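Local coordinates for putative ABC transporter, periplasmic binding protein, amino acid (Neisseria gonorrhoeae, PDB 2YJP), which probably serves as the extracytoplasmic receptor of an ABC transporter, binding L-cysteine and delivering it for uptake, at residues Q78-E83 and D139-V144; K86-D91 and L251-G256; F125-E130 and V135-P140. The protein carries 1 engineered substitution. All coordinates share one frame; numbering follows the deposited sequence.

Contact 1: Q78-E83 and D139-V144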
# COMPACT_ATOMS: atom_id res chain seq x y z
N GLN A 78 7.70 -10.57 -0.62
CA GLN A 78 6.46 -11.32 -0.82
C GLN A 78 5.30 -10.33 -0.70
O GLN A 78 5.48 -9.19 -0.25
CB GLN A 78 6.25 -12.40 0.25
CG GLN A 78 7.32 -13.51 0.40
CD GLN A 78 7.46 -14.40 -0.86
OE1 GLN A 78 6.58 -14.39 -1.73
NE2 GLN A 78 8.58 -15.16 -0.94
N GLY A 79 4.10 -10.79 -1.08
CA GLY A 79 2.88 -10.05 -0.94
C GLY A 79 2.24 -9.72 -2.27
O GLY A 79 2.82 -9.89 -3.34
N PHE A 80 1.03 -9.18 -2.17
CA PHE A 80 0.23 -8.91 -3.34
C PHE A 80 0.92 -7.96 -4.34
O PHE A 80 0.94 -8.25 -5.54
CB PHE A 80 -1.11 -8.36 -2.84
CG PHE A 80 -2.11 -8.07 -3.90
CD1 PHE A 80 -2.61 -9.08 -4.72
CD2 PHE A 80 -2.63 -6.79 -4.01
CE1 PHE A 80 -3.61 -8.79 -5.69
CE2 PHE A 80 -3.62 -6.46 -4.99
CZ PHE A 80 -4.11 -7.47 -5.84
N ASP A 81 1.46 -6.83 -3.89
CA ASP A 81 2.11 -5.86 -4.77
C ASP A 81 3.37 -6.48 -5.46
O ASP A 81 3.72 -6.17 -6.61
CB ASP A 81 2.64 -4.68 -3.94
CG ASP A 81 1.56 -3.85 -3.28
OD1 ASP A 81 0.48 -3.60 -3.84
OD2 ASP A 81 1.82 -3.40 -2.17
N VAL A 82 4.08 -7.33 -4.72
CA VAL A 82 5.30 -7.99 -5.19
C VAL A 82 4.96 -9.00 -6.29
O VAL A 82 5.72 -9.17 -7.29
CB VAL A 82 5.98 -8.67 -3.98
CG1 VAL A 82 6.88 -9.78 -4.39
CG2 VAL A 82 6.71 -7.58 -3.09
N GLU A 83 3.84 -9.69 -6.14
CA GLU A 83 3.45 -10.64 -7.16
C GLU A 83 3.22 -9.89 -8.48
O GLU A 83 3.66 -10.34 -9.54
CB GLU A 83 2.17 -11.37 -6.75
CG GLU A 83 2.38 -12.33 -5.65
CD GLU A 83 3.33 -13.47 -6.05
OE1 GLU A 83 3.18 -14.13 -7.08
OE2 GLU A 83 4.26 -13.75 -5.33
N ASP A 139 -3.20 2.49 -14.44
CA ASP A 139 -4.44 1.83 -14.08
C ASP A 139 -4.39 1.19 -12.73
O ASP A 139 -3.49 0.40 -12.48
CB ASP A 139 -4.71 0.67 -15.03
CG ASP A 139 -5.22 1.12 -16.36
OD1 ASP A 139 -5.28 2.36 -16.61
OD2 ASP A 139 -5.56 0.21 -17.15
N PRO A 140 -5.43 1.45 -11.92
CA PRO A 140 -5.54 0.87 -10.56
C PRO A 140 -5.68 -0.63 -10.62
O PRO A 140 -6.27 -1.17 -11.60
CB PRO A 140 -6.79 1.50 -9.97
CG PRO A 140 -7.47 2.24 -11.07
CD PRO A 140 -6.59 2.25 -12.31
N TYR A 141 -5.14 -1.30 -9.59
CA TYR A 141 -5.35 -2.72 -9.41
C TYR A 141 -6.15 -3.10 -8.17
O TYR A 141 -6.70 -4.20 -8.11
CB TYR A 141 -4.02 -3.50 -9.47
CG TYR A 141 -3.00 -3.08 -8.49
CD1 TYR A 141 -2.09 -2.09 -8.81
CD2 TYR A 141 -2.91 -3.68 -7.22
CE1 TYR A 141 -1.13 -1.70 -7.94
CE2 TYR A 141 -1.90 -3.30 -6.31
CZ TYR A 141 -1.03 -2.28 -6.68
OH TYR A 141 -0.01 -1.84 -5.84
N MET A 142 -6.24 -2.20 -7.19
CA MET A 142 -7.10 -2.45 -6.03
C MET A 142 -7.75 -1.18 -5.46
O MET A 142 -7.46 -0.07 -5.91
CB MET A 142 -6.38 -3.27 -4.96
CG MET A 142 -5.54 -2.52 -3.97
SD MET A 142 -4.83 -3.61 -2.69
CE MET A 142 -5.86 -3.19 -1.29
N LYS A 143 -8.65 -1.37 -4.51
CA LYS A 143 -9.31 -0.26 -3.82
C LYS A 143 -9.24 -0.48 -2.31
O LYS A 143 -9.13 -1.62 -1.89
CB LYS A 143 -10.79 -0.08 -4.22
CG LYS A 143 -11.37 -1.18 -4.97
CD LYS A 143 -12.86 -1.14 -4.99
CE LYS A 143 -13.38 -1.96 -6.19
NZ LYS A 143 -14.51 -2.79 -5.84
N VAL A 144 -9.31 0.60 -1.55
CA VAL A 144 -9.23 0.54 -0.14
C VAL A 144 -9.80 1.81 0.52
O VAL A 144 -9.75 2.91 -0.03
CB VAL A 144 -7.73 0.18 0.31
CG1 VAL A 144 -6.91 1.30 0.52
CG2 VAL A 144 -7.72 -0.40 1.60

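Contact 2: K86-D91 and L251-G256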
# COMPACT_ATOMS: atom_id res chain seq x y z
N LYS A 86 6.46 -8.99 -10.02
CA LYS A 86 7.17 -10.13 -10.63
C LYS A 86 6.58 -10.45 -12.01
O LYS A 86 7.31 -10.74 -12.97
CB LYS A 86 7.15 -11.34 -9.69
CG LYS A 86 8.08 -11.13 -8.46
CD LYS A 86 8.29 -12.42 -7.62
CE LYS A 86 6.94 -13.03 -7.23
NZ LYS A 86 6.99 -14.04 -6.12
N ASP A 87 5.27 -10.29 -12.11
CA ASP A 87 4.55 -10.47 -13.37
C ASP A 87 5.01 -9.45 -14.43
O ASP A 87 5.25 -9.81 -15.58
CB ASP A 87 3.05 -10.36 -13.11
CG ASP A 87 2.43 -11.70 -12.66
OD1 ASP A 87 3.05 -12.75 -12.94
OD2 ASP A 87 1.30 -11.70 -12.08
N LEU A 88 5.11 -8.19 -14.02
CA LEU A 88 5.59 -7.12 -14.88
C LEU A 88 7.01 -7.37 -15.35
O LEU A 88 7.31 -7.17 -16.53
CB LEU A 88 5.57 -5.76 -14.15
CG LEU A 88 4.25 -5.30 -13.61
CD1 LEU A 88 4.41 -3.98 -13.43
CD2 LEU A 88 3.28 -5.06 -14.55
N ALA A 89 7.90 -7.78 -14.44
CA ALA A 89 9.30 -8.11 -14.80
C ALA A 89 9.41 -9.31 -15.77
O ALA A 89 10.23 -9.30 -16.73
CB ALA A 89 10.14 -8.33 -13.58
N LYS A 90 8.63 -10.35 -15.52
CA LYS A 90 8.59 -11.45 -16.43
C LYS A 90 8.20 -10.98 -17.86
O LYS A 90 8.85 -11.38 -18.84
CB LYS A 90 7.62 -12.53 -15.92
CG LYS A 90 7.38 -13.61 -16.94
CD LYS A 90 6.73 -14.81 -16.30
CE LYS A 90 5.84 -15.49 -17.28
NZ LYS A 90 6.35 -15.13 -18.62
N ASP A 91 7.16 -10.13 -17.97
CA ASP A 91 6.72 -9.69 -19.32
C ASP A 91 7.76 -8.76 -19.94
O ASP A 91 8.02 -8.83 -21.10
CB ASP A 91 5.37 -8.99 -19.26
CG ASP A 91 4.25 -9.94 -19.01
OD1 ASP A 91 4.40 -11.11 -19.41
OD2 ASP A 91 3.21 -9.52 -18.42
N LEU A 251 4.44 4.45 -18.35
CA LEU A 251 3.05 4.57 -17.99
C LEU A 251 2.17 3.77 -18.96
O LEU A 251 1.33 2.97 -18.53
CB LEU A 251 2.62 6.05 -17.97
CG LEU A 251 1.15 6.23 -17.60
CD1 LEU A 251 0.90 5.75 -16.08
CD2 LEU A 251 0.65 7.70 -17.83
N ASN A 252 2.35 4.03 -20.27
CA ASN A 252 1.53 3.36 -21.25
C ASN A 252 1.70 1.82 -21.24
O ASN A 252 0.70 1.07 -21.32
CB ASN A 252 1.79 3.93 -22.64
CG ASN A 252 0.99 3.21 -23.68
OD1 ASN A 252 -0.24 3.09 -23.56
ND2 ASN A 252 1.67 2.70 -24.67
N TRP A 253 2.95 1.37 -21.09
CA TRP A 253 3.25 -0.05 -20.96
C TRP A 253 2.65 -0.68 -19.71
O TRP A 253 2.04 -1.75 -19.80
CB TRP A 253 4.75 -0.28 -20.95
CG TRP A 253 5.07 -1.70 -21.02
CD1 TRP A 253 5.09 -2.50 -22.14
CD2 TRP A 253 5.38 -2.55 -19.93
NE1 TRP A 253 5.44 -3.78 -21.79
CE2 TRP A 253 5.62 -3.83 -20.44
CE3 TRP A 253 5.51 -2.33 -18.55
CZ2 TRP A 253 5.95 -4.92 -19.61
CZ3 TRP A 253 5.84 -3.40 -17.74
CH2 TRP A 253 6.04 -4.67 -18.26
N VAL A 254 2.80 -0.01 -18.55
CA VAL A 254 2.16 -0.43 -17.29
C VAL A 254 0.64 -0.57 -17.40
O VAL A 254 0.08 -1.59 -16.98
CB VAL A 254 2.59 0.43 -16.05
CG1 VAL A 254 1.93 -0.08 -14.75
CG2 VAL A 254 4.10 0.31 -15.82
N ASN A 255 -0.02 0.42 -17.99
CA ASN A 255 -1.48 0.38 -18.24
C ASN A 255 -1.93 -0.90 -18.99
O ASN A 255 -2.85 -1.56 -18.56
CB ASN A 255 -1.92 1.59 -19.06
CG ASN A 255 -1.94 2.88 -18.26
OD1 ASN A 255 -1.89 2.86 -17.03
ND2 ASN A 255 -2.00 4.01 -18.96
N GLY A 256 -1.26 -1.20 -20.12
CA GLY A 256 -1.55 -2.36 -20.93
C GLY A 256 -1.32 -3.65 -20.14
O GLY A 256 -2.10 -4.59 -20.21

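Contact 3: F125-E130 and V135-P140. With CYS (cysteine), chain D.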
# COMPACT_ATOMS: atom_id res chain seq x y z
N PHE A 125 0.03 1.91 -3.21
CA PHE A 125 0.03 3.36 -3.32
C PHE A 125 -1.32 3.94 -3.73
O PHE A 125 -1.79 3.76 -4.88
CB PHE A 125 1.12 3.76 -4.34
CG PHE A 125 1.61 5.17 -4.21
CD1 PHE A 125 1.47 5.90 -3.04
CD2 PHE A 125 2.27 5.77 -5.30
CE1 PHE A 125 1.97 7.21 -2.97
CE2 PHE A 125 2.76 7.05 -5.24
CZ PHE A 125 2.63 7.76 -4.09
N THR A 126 -1.97 4.63 -2.79
CA THR A 126 -3.29 5.12 -3.07
C THR A 126 -3.16 6.34 -3.99
O THR A 126 -2.37 7.25 -3.73
CB THR A 126 -4.02 5.54 -1.79
OG1 THR A 126 -4.14 4.40 -0.90
CG2 THR A 126 -5.44 6.11 -2.13
N GLN A 127 -3.94 6.33 -5.05
CA GLN A 127 -4.06 7.47 -5.96
C GLN A 127 -4.92 8.55 -5.34
O GLN A 127 -6.03 8.28 -4.87
CB GLN A 127 -4.69 6.98 -7.25
CG GLN A 127 -5.04 8.12 -8.19
CD GLN A 127 -5.48 7.66 -9.58
OE1 GLN A 127 -5.92 6.52 -9.77
NE2 GLN A 127 -5.38 8.57 -10.56
N THR A 128 -4.37 9.77 -5.30
CA THR A 128 -5.10 10.97 -4.88
C THR A 128 -4.81 12.10 -5.87
O THR A 128 -3.78 12.08 -6.53
CB THR A 128 -4.73 11.44 -3.43
OG1 THR A 128 -3.43 12.08 -3.41
CG2 THR A 128 -4.76 10.26 -2.44
N PRO A 129 -5.71 13.09 -5.96
CA PRO A 129 -5.43 14.23 -6.83
C PRO A 129 -4.13 14.95 -6.45
O PRO A 129 -3.39 15.35 -7.38
CB PRO A 129 -6.63 15.16 -6.60
CG PRO A 129 -7.74 14.23 -6.07
CD PRO A 129 -7.01 13.21 -5.25
N GLU A 130 -3.82 15.09 -5.14
CA GLU A 130 -2.58 15.79 -4.76
C GLU A 130 -1.34 14.99 -5.22
O GLU A 130 -0.40 15.54 -5.75
CB GLU A 130 -2.54 16.18 -3.25
CG GLU A 130 -1.14 16.55 -2.70
CD GLU A 130 -1.16 17.34 -1.35
OE1 GLU A 130 -1.83 18.39 -1.27
OE2 GLU A 130 -0.47 16.93 -0.38
N VAL A 135 3.35 12.71 -9.42
CA VAL A 135 3.72 11.46 -10.14
C VAL A 135 2.61 11.00 -11.14
O VAL A 135 1.46 11.48 -11.08
CB VAL A 135 4.06 10.27 -9.14
CG1 VAL A 135 5.14 10.68 -8.03
CG2 VAL A 135 2.75 9.65 -8.52
N ASP A 136 2.90 10.07 -12.05
CA ASP A 136 1.82 9.56 -12.87
C ASP A 136 1.39 8.17 -12.44
O ASP A 136 2.22 7.23 -12.33
CB ASP A 136 2.14 9.57 -14.37
CG ASP A 136 2.20 10.99 -15.00
OD1 ASP A 136 1.33 11.86 -14.74
OD2 ASP A 136 3.12 11.20 -15.83
N PHE A 137 0.08 8.03 -12.21
CA PHE A 137 -0.52 6.75 -11.81
C PHE A 137 -1.00 5.97 -13.02
O PHE A 137 -1.73 6.51 -13.86
CB PHE A 137 -1.69 7.00 -10.89
CG PHE A 137 -1.28 7.40 -9.50
CD1 PHE A 137 -0.87 6.43 -8.55
CD2 PHE A 137 -1.33 8.75 -9.10
CE1 PHE A 137 -0.52 6.81 -7.24
CE2 PHE A 137 -0.97 9.13 -7.81
CZ PHE A 137 -0.57 8.18 -6.88
N ALA A 138 -0.58 4.71 -13.11
CA ALA A 138 -1.18 3.78 -14.09
C ALA A 138 -2.55 3.31 -13.64
O ALA A 138 -2.99 3.66 -12.58
CB ALA A 138 -0.28 2.59 -14.30
N ASP A 139 -3.20 2.49 -14.44
CA ASP A 139 -4.44 1.83 -14.08
C ASP A 139 -4.39 1.19 -12.73
O ASP A 139 -3.49 0.40 -12.48
CB ASP A 139 -4.71 0.67 -15.03
CG ASP A 139 -5.22 1.12 -16.36
OD1 ASP A 139 -5.28 2.36 -16.61
OD2 ASP A 139 -5.56 0.21 -17.15
N PRO A 140 -5.43 1.45 -11.92
CA PRO A 140 -5.54 0.87 -10.56
C PRO A 140 -5.68 -0.63 -10.62
O PRO A 140 -6.27 -1.17 -11.60
CB PRO A 140 -6.79 1.50 -9.97
CG PRO A 140 -7.47 2.24 -11.07
CD PRO A 140 -6.59 2.25 -12.31
N CYS D . -2.24 2.94 0.52
CA CYS D . -2.06 4.03 1.51
C CYS D . -1.21 5.15 0.90
O CYS D . -0.84 5.05 -0.31
CB CYS D . -1.38 3.54 2.78
SG CYS D . 0.22 2.75 2.52
OXT CYS D . -0.93 6.12 1.60

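Contact 1: Q78-E83 and D139-V144
Y141 meets D81 through a single hydrogen bond and F80 through its ring, and the two kinds of contact divide the work between a polar and an apolar half. In the polar half, Y141 OH donates to D81 OD1 at 2.7 Å. The phenol comes from above the carboxylate, about 50° out of its plane, and the carboxylate stands nearly upright to the tyrosine ring. D81 OD1 also accepts a bond from N124 ND2, so this buried oxygen is gripped by two donors, which would be expected to favour the charged form of the acid. Y141 can reach it because its CG sits between the backbone N and the carbonyl carbon (chi1 58°), which swings the ring toward the start of helix 80-93.

The apolar half is built round F80. Its CE2 lies 3.6 Å from Y141 CD2, in the plane of the tyrosine ring and at its edge. The two side chains run past one another in opposite directions, with centroids 5.9 Å apart and planes 57° from parallel. M142 adds a Met-aromatic contact: SD is 3.9 Å from F80 CE2 and approaches the phenylalanine ring obliquely. L267 and A270 of helix 266-274 also pack on F80.

G79 is the N-cap of helix 80-93, and the bond from E83 N to G79 O forms the helix's first turn. In the other segment, Y141 and M142 both face I239, a classic beta bulge. The N-terminal turn of helix 80-93 thus packs on the bulge that opens strand 142-151, within the type II periplasmic-binding-protein fold.

Contact 2: K86-D91 and L251-G256
The indole of W253 points its six-membered ring at helix 80-93 and meets it at the rim: the carbonyl oxygen L88 O lies in the ring plane, 3.3 Å from CH2. The oxygen therefore faces the ring's C-H edge and not its pi cloud, an electrostatically sensible approach, although no hydrogen bond crosses between the segments. D91 CB comes up obliquely, 4.1 Å from CZ2 of the same tryptophan. The benzo end can extend this far because CG of W253 is anti to the backbone N (chi1 -171°), carrying the indole out from its own helix across to the neighbouring one.

This is plain helix-to-helix packing within the type II periplasmic-binding-protein fold, joining the middle of helix 80-93 to the early turns of helix 248-264, well away from the cysteine pocket. The backbones come nearest at L88 and V254, whose CA atoms are 7.9 Å apart, and one large aromatic side chain makes the direct touches.

Apolar packing is modest. L88 CB stands 4.3 Å from W253 CH2, and the leucine side chain also packs against E257 and M261, one to two turns further along helix 248-264. L88 and V254 both also touch L120 of strand 120-121. D91 turns its carboxylate to R266 in a salt bridge, which probably offsets the nearby E257, whose OE1 lies close to D91 OD2.

Contact 3: F125-E130 and V135-P140
One wall of the cysteine pocket is formed here, where T126 holds the bound amino acid, F125 lines the pocket beside it, and the strand-and-loop segment 135-140 packs behind them. The fold is that of the family 3 periplasmic solute-binding proteins, and the ligand is L-cysteine itself. T126 takes hold of it at two points. Its backbone N donates to the ligand's carboxylate oxygen O at 2.8 Å and almost perfectly straight (177°), and its side-chain OG1 accepts from the ligand's amino N at 2.8 Å. With OG1 beside the backbone N, both groups of T126 can address the amino acid backbone of the ligand together. R131, N124, D212, T174 and R109 complete the hydrogen bonding around the ligand.

F125 reaches in two directions. Near its ring plane, at one edge, lies the ligand's O, while one face receives F137, whose CZ stands 3.9 Å above it and offset toward the rim. The nearest atoms of the two rings are F125 CD2 and F137 CE1, 3.6 Å apart. The planes are 46° from parallel, and the side chains cross at roughly a right angle. F137, the centre of the packing, is thereby second-shell support for a residue of the pocket.

V135 CG2 lies over one face of the F137 ring, near its rim, and also reaches F125 CE2. T128 caps the following helix 129-132, its OG1 bonded to R131 N. On the opposite face of F137 sits the backbone of Q127, whose side chain runs antiparallel past the ring with its amide plane moderately tilted from that of the phenyl. The Q127 CA makes a CH-pi contact there, 3.9 Å from the ring centroid and only 18° off the normal.

How the contacts relate
From the N terminus, the start of helix 80-93, with the residues just before it, enters contact 1, and its later turns enter contact 2. Contact 1 closes a loop of 55 residues, and contact 2 one of 159; the two cross, because 86-91 falls within the first and 251-256 beyond it. Contact 3 closes a short local turn through helix 129-132, wholly within the span of contact 2, and its end overlaps contact 1 at D139 and P140. N255 OD1, close to D139 N in a probable hydrogen bond, joins helix 248-264 to this shared corner. Contact 1 ties helix 80-93 to strand 142-151, contact 2 ties it to helix 248-264, and contact 3 ties the pocket loop to strand 135-137.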